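Local coordinates for cellulosomal scaffoldin adaptor protein B (Acetivibrio cellulolyticus, PDB 4U3S), which contributes, as the third type II cohesin domain of an adaptor scaffoldin, a module that probably binds dockerin-bearing partners during cellulosome assembly, at residues V81-I84 against S85-I88; V70-D73 against Y74-V78. One frame throughout, in Å; residues are numbered along the deposited sequence.

Interaction 1. Residues V81-I84 against S85-I88; sequences VHKI and SEGI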
loop_
_atom_site.group_PDB
_atom_site.type_symbol
_atom_site.label_atom_id
_atom_site.label_comp_id
_atom_site.label_asym_id
_atom_site.label_seq_id
_atom_site.Cartn_x
_atom_site.Cartn_y
_atom_site.Cartn_z
ATOM N N VAL A 81 -8.024 1.079 2.771
ATOM C CA VAL A 81 -8.034 1.679 1.446
ATOM C C VAL A 81 -8.964 0.870 0.588
ATOM O O VAL A 81 -8.556 -0.156 0.006
ATOM C CB VAL A 81 -6.631 1.707 0.811
ATOM C CG1 VAL A 81 -6.647 2.378 -0.549
ATOM C CG2 VAL A 81 -5.634 2.371 1.714
ATOM N N HIS A 82 -10.212 1.305 0.498
ATOM C CA HIS A 82 -11.248 0.451 -0.103
ATOM C C HIS A 82 -11.751 1.006 -1.428
ATOM O O HIS A 82 -11.444 2.153 -1.799
ATOM C CB HIS A 82 -12.440 0.309 0.842
ATOM C CG HIS A 82 -12.036 0.169 2.277
ATOM N ND1 HIS A 82 -11.159 -0.795 2.703
ATOM C CD2 HIS A 82 -12.281 0.954 3.351
ATOM C CE1 HIS A 82 -10.923 -0.642 3.994
ATOM N NE2 HIS A 82 -11.608 0.412 4.410
ATOM N N LYS A 83 -12.544 0.185 -2.119
ATOM C CA LYS A 83 -13.342 0.630 -3.253
ATOM C C LYS A 83 -14.762 0.158 -3.023
ATOM O O LYS A 83 -15.198 -0.854 -3.595
ATOM C CB LYS A 83 -12.775 0.074 -4.563
ATOM C CG LYS A 83 -11.356 0.537 -4.797
ATOM C CD LYS A 83 -10.832 0.108 -6.148
ATOM C CE LYS A 83 -9.384 0.526 -6.281
ATOM N NZ LYS A 83 -8.854 0.165 -7.616
ATOM N N ILE A 84 -15.487 0.864 -2.156
ATOM C CA ILE A 84 -16.785 0.347 -1.746
ATOM C C ILE A 84 -17.783 0.166 -2.915
ATOM O O ILE A 84 -18.602 -0.748 -2.885
ATOM C CB ILE A 84 -17.430 1.134 -0.595
ATOM C CG1 ILE A 84 -17.636 2.593 -0.983
ATOM C CG2 ILE A 84 -16.621 0.965 0.691
ATOM C CD1 ILE A 84 -18.551 3.320 -0.004
ATOM N N SER A 85 -17.667 0.981 -3.962
ATOM C CA SER A 85 -18.552 0.854 -5.139
ATOM C C SER A 85 -18.334 -0.464 -5.918
ATOM O O SER A 85 -19.209 -0.924 -6.663
ATOM C CB SER A 85 -18.373 2.062 -6.070
ATOM O OG SER A 85 -17.103 2.064 -6.726
ATOM N N GLU A 86 -17.160 -1.039 -5.739
ATOM C CA GLU A 86 -16.791 -2.299 -6.379
ATOM C C GLU A 86 -16.843 -3.442 -5.385
ATOM O O GLU A 86 -16.446 -4.573 -5.717
ATOM C CB GLU A 86 -15.371 -2.196 -6.925
ATOM C CG GLU A 86 -15.175 -1.086 -7.933
ATOM C CD GLU A 86 -13.741 -0.977 -8.401
ATOM O OE1 GLU A 86 -13.050 -2.017 -8.458
ATOM O OE2 GLU A 86 -13.305 0.153 -8.705
ATOM N N GLY A 87 -17.271 -3.162 -4.160
ATOM C CA GLY A 87 -17.266 -4.170 -3.107
ATOM C C GLY A 87 -15.898 -4.729 -2.788
ATOM O O GLY A 87 -15.736 -5.951 -2.669
ATOM N N ILE A 88 -14.900 -3.852 -2.672
ATOM C CA ILE A 88 -13.550 -4.282 -2.287
ATOM C C ILE A 88 -13.132 -3.545 -1.027
ATOM O O ILE A 88 -13.198 -2.309 -1.001
ATOM C CB ILE A 88 -12.493 -4.031 -3.379
ATOM C CG1 ILE A 88 -12.756 -4.952 -4.560
ATOM C CG2 ILE A 88 -11.079 -4.326 -2.843
ATOM C CD1 ILE A 88 -12.180 -4.477 -5.866
HETATM O O HOH W 1 -10.588 -1.562 -8.880
#

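Interaction 2. Residues V70-D73 against Y74-V78; sequences VNED and YGPIV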
loop_
_atom_site.group_PDB
_atom_site.type_symbol
_atom_site.label_atom_id
_atom_site.label_comp_id
_atom_site.label_asym_id
_atom_site.label_seq_id
_atom_site.Cartn_x
_atom_site.Cartn_y
_atom_site.Cartn_z
ATOM N N VAL A 70 -2.040 -5.037 19.118
ATOM C CA VAL A 70 -2.508 -3.922 19.953
ATOM C C VAL A 70 -1.513 -3.511 21.041
ATOM O O VAL A 70 -1.804 -2.640 21.863
ATOM C CB VAL A 70 -3.919 -4.199 20.515
ATOM C CG1 VAL A 70 -4.923 -4.228 19.360
ATOM C CG2 VAL A 70 -3.956 -5.465 21.354
ATOM N N ASN A 71 -0.323 -4.110 21.044
ATOM C CA ASN A 71 0.718 -3.706 21.996
ATOM C C ASN A 71 1.365 -2.395 21.572
ATOM O O ASN A 71 2.154 -2.338 20.591
ATOM C CB ASN A 71 1.757 -4.811 22.127
ATOM C CG ASN A 71 2.667 -4.626 23.312
ATOM O OD1 ASN A 71 3.085 -3.509 23.617
ATOM N ND2 ASN A 71 3.025 -5.732 23.962
ATOM N N GLU A 72 1.010 -1.314 22.274
ATOM C CA GLU A 72 1.398 0.020 21.841
ATOM C C GLU A 72 2.923 0.244 21.859
ATOM O O GLU A 72 3.435 1.085 21.115
ATOM C CB GLU A 72 0.694 1.075 22.695
ATOM C CG GLU A 72 -0.830 1.099 22.481
ATOM C CD GLU A 72 -1.282 1.664 21.147
ATOM O OE1 GLU A 72 -0.461 2.243 20.421
ATOM O OE2 GLU A 72 -2.515 1.601 20.866
ATOM N N ASP A 73 3.643 -0.472 22.711
ATOM C CA ASP A 73 5.135 -0.350 22.742
ATOM C C ASP A 73 5.811 -0.748 21.429
ATOM O O ASP A 73 6.972 -0.400 21.224
ATOM C CB ASP A 73 5.732 -1.199 23.874
ATOM C CG ASP A 73 5.591 -0.554 25.255
ATOM O OD1 ASP A 73 5.245 0.647 25.360
ATOM O OD2 ASP A 73 5.870 -1.268 26.248
ATOM N N TYR A 74 5.121 -1.487 20.564
ATOM C CA TYR A 74 5.723 -1.877 19.255
ATOM C C TYR A 74 5.210 -0.980 18.108
ATOM O O TYR A 74 5.453 -1.222 16.914
ATOM C CB TYR A 74 5.457 -3.350 18.949
ATOM C CG TYR A 74 5.679 -4.290 20.104
ATOM C CD1 TYR A 74 6.672 -4.055 21.073
ATOM C CD2 TYR A 74 4.892 -5.420 20.249
ATOM C CE1 TYR A 74 6.844 -4.923 22.133
ATOM C CE2 TYR A 74 5.081 -6.310 21.292
ATOM C CZ TYR A 74 6.060 -6.074 22.229
ATOM O OH TYR A 74 6.232 -6.927 23.280
ATOM N N GLY A 75 4.452 0.042 18.459
ATOM C CA GLY A 75 4.058 1.045 17.454
ATOM C C GLY A 75 3.167 0.549 16.314
ATOM O O GLY A 75 3.507 0.684 15.122
ATOM N N PRO A 76 1.995 -0.002 16.655
ATOM C CA PRO A 76 1.062 -0.446 15.626
ATOM C C PRO A 76 0.545 0.690 14.746
ATOM O O PRO A 76 0.342 1.811 15.225
ATOM C CB PRO A 76 -0.088 -1.034 16.421
ATOM C CG PRO A 76 -0.050 -0.334 17.709
ATOM C CD PRO A 76 1.393 -0.041 17.999
ATOM N N ILE A 77 0.360 0.381 13.473
ATOM C CA ILE A 77 -0.194 1.277 12.473
ATOM C C ILE A 77 -1.234 0.518 11.683
ATOM O O ILE A 77 -1.219 -0.722 11.637
ATOM C CB ILE A 77 0.899 1.833 11.527
ATOM C CG1 ILE A 77 1.687 0.702 10.852
ATOM C CG2 ILE A 77 1.770 2.766 12.332
ATOM C CD1 ILE A 77 2.586 1.150 9.718
ATOM N N VAL A 78 -2.154 1.268 11.094
ATOM C CA VAL A 78 -3.336 0.678 10.492
ATOM C C VAL A 78 -3.737 1.445 9.240
ATOM O O VAL A 78 -3.668 2.684 9.204
ATOM C CB VAL A 78 -4.493 0.621 11.485
ATOM C CG1 VAL A 78 -4.918 1.999 11.986
ATOM C CG2 VAL A 78 -5.681 -0.132 10.875
HETATM O O HOH W 2 5.431 -6.086 25.715
#

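Interaction 1. Residues V81-I84 against S85-I88
Lys83 and Ile88 face each other as an antiparallel hydrogen-bonded pair, with Lys83 N donating to Ile88 O at 2.8 Å and Ile88 N returning a bond to Lys83 O at 3.2 Å. Between them the chain reverses through a short 3-10 segment. Lys83 O also accepts from Glu86 N at 2.9 Å, on the face of its carbonyl plane opposite to Ile88 N, so one oxygen is gripped by two donors. Gly87 N donates to Ile84 O at 3.0 Å, and Gly87, with phi +60°, shares the place facing Lys83 with Ile88: a G1 beta bulge.

The side chains of Lys83 and Glu86 run alongside each other. Extended beyond CG, the lysine brings its CD to 3.6 Å from Glu86 OE2. Their charged ends meet through water 1, which accepts from Lys83 NZ at 2.8 Å and donates to Glu86 OE1 at 2.5 Å; Lys83 NZ itself stays 4.6 Å from Glu86 OE2, beyond direct contact.

His82 touches Ile88 O through CB, while its ring turns away from the reversal: NE2 bonds to Ser61 O, ND1 to Asn90 N, and the ring meets that of Tyr57.

The backbone bonds therefore define the turn, and the water-mediated charge pair would probably add a modest electrostatic contribution at its exposed surface.

Interaction 2. Residues V70-D73 against Y74-V78
Asn71 lays its side-chain amide over one face of the Tyr74 ring. Its CG sits 3.6 Å above the ring plane, offset toward the rim, and the two planes are only 25° apart, so this is an amide-ring stack. ND2 comes to 3.4 Å from Tyr74 CE2. Having CG anti to the backbone N (chi1 -166°) puts the amide over the ring; chi2 (-40°) then points OD1 at Asp73 N and ND2 toward the hydroxyl end.

Polar bonds fix the amide from both ends. OD1 accepts from Asp73 N at 3.2 Å, in the carbonyl plane, forming an Asx turn; ND2 donates to water 2, which also bonds to Tyr74 OH at 2.7 Å. In the backbone, Tyr74 N donates to Asn71 O at 3.1 Å and Gly75 N to Glu72 O at 3.0 Å.

Looser packing completes the turn: the Glu72 side chain, bent at chi2, crosses that of Pro76 at about a right angle, with OE1 3.8 Å from Pro76 CG. Tyr74 also meets the rings of Tyr95, edge-to-face, and Tyr101.

Successive i-to-i+3 bonds, opened by an Asx turn and followed by Gly75 at positive phi, characterise a short 3-10 turn leading into the edge of a cohesin beta-sheet.

How the interactions relate
From the N terminus, the chain leaves strand 64-65 and first reaches interaction 2, where residues 71-75 close a tight turn before strand 76-80. That strand then leads straight into interaction 1, whose turn reverses the chain into strand 88-95. The contacts are thus in series, neither nested nor crossed. Their centres are about 26 Å apart and they share no touch beyond adjoining in sequence. Both use a 3-10 turn followed by a glycine at positive phi, yet only interaction 1 closes a bridge across its two segments. Together they flank strand 76-80, which pairs antiparallel with strand 88-95; interaction 2 additionally borders helix 98-104.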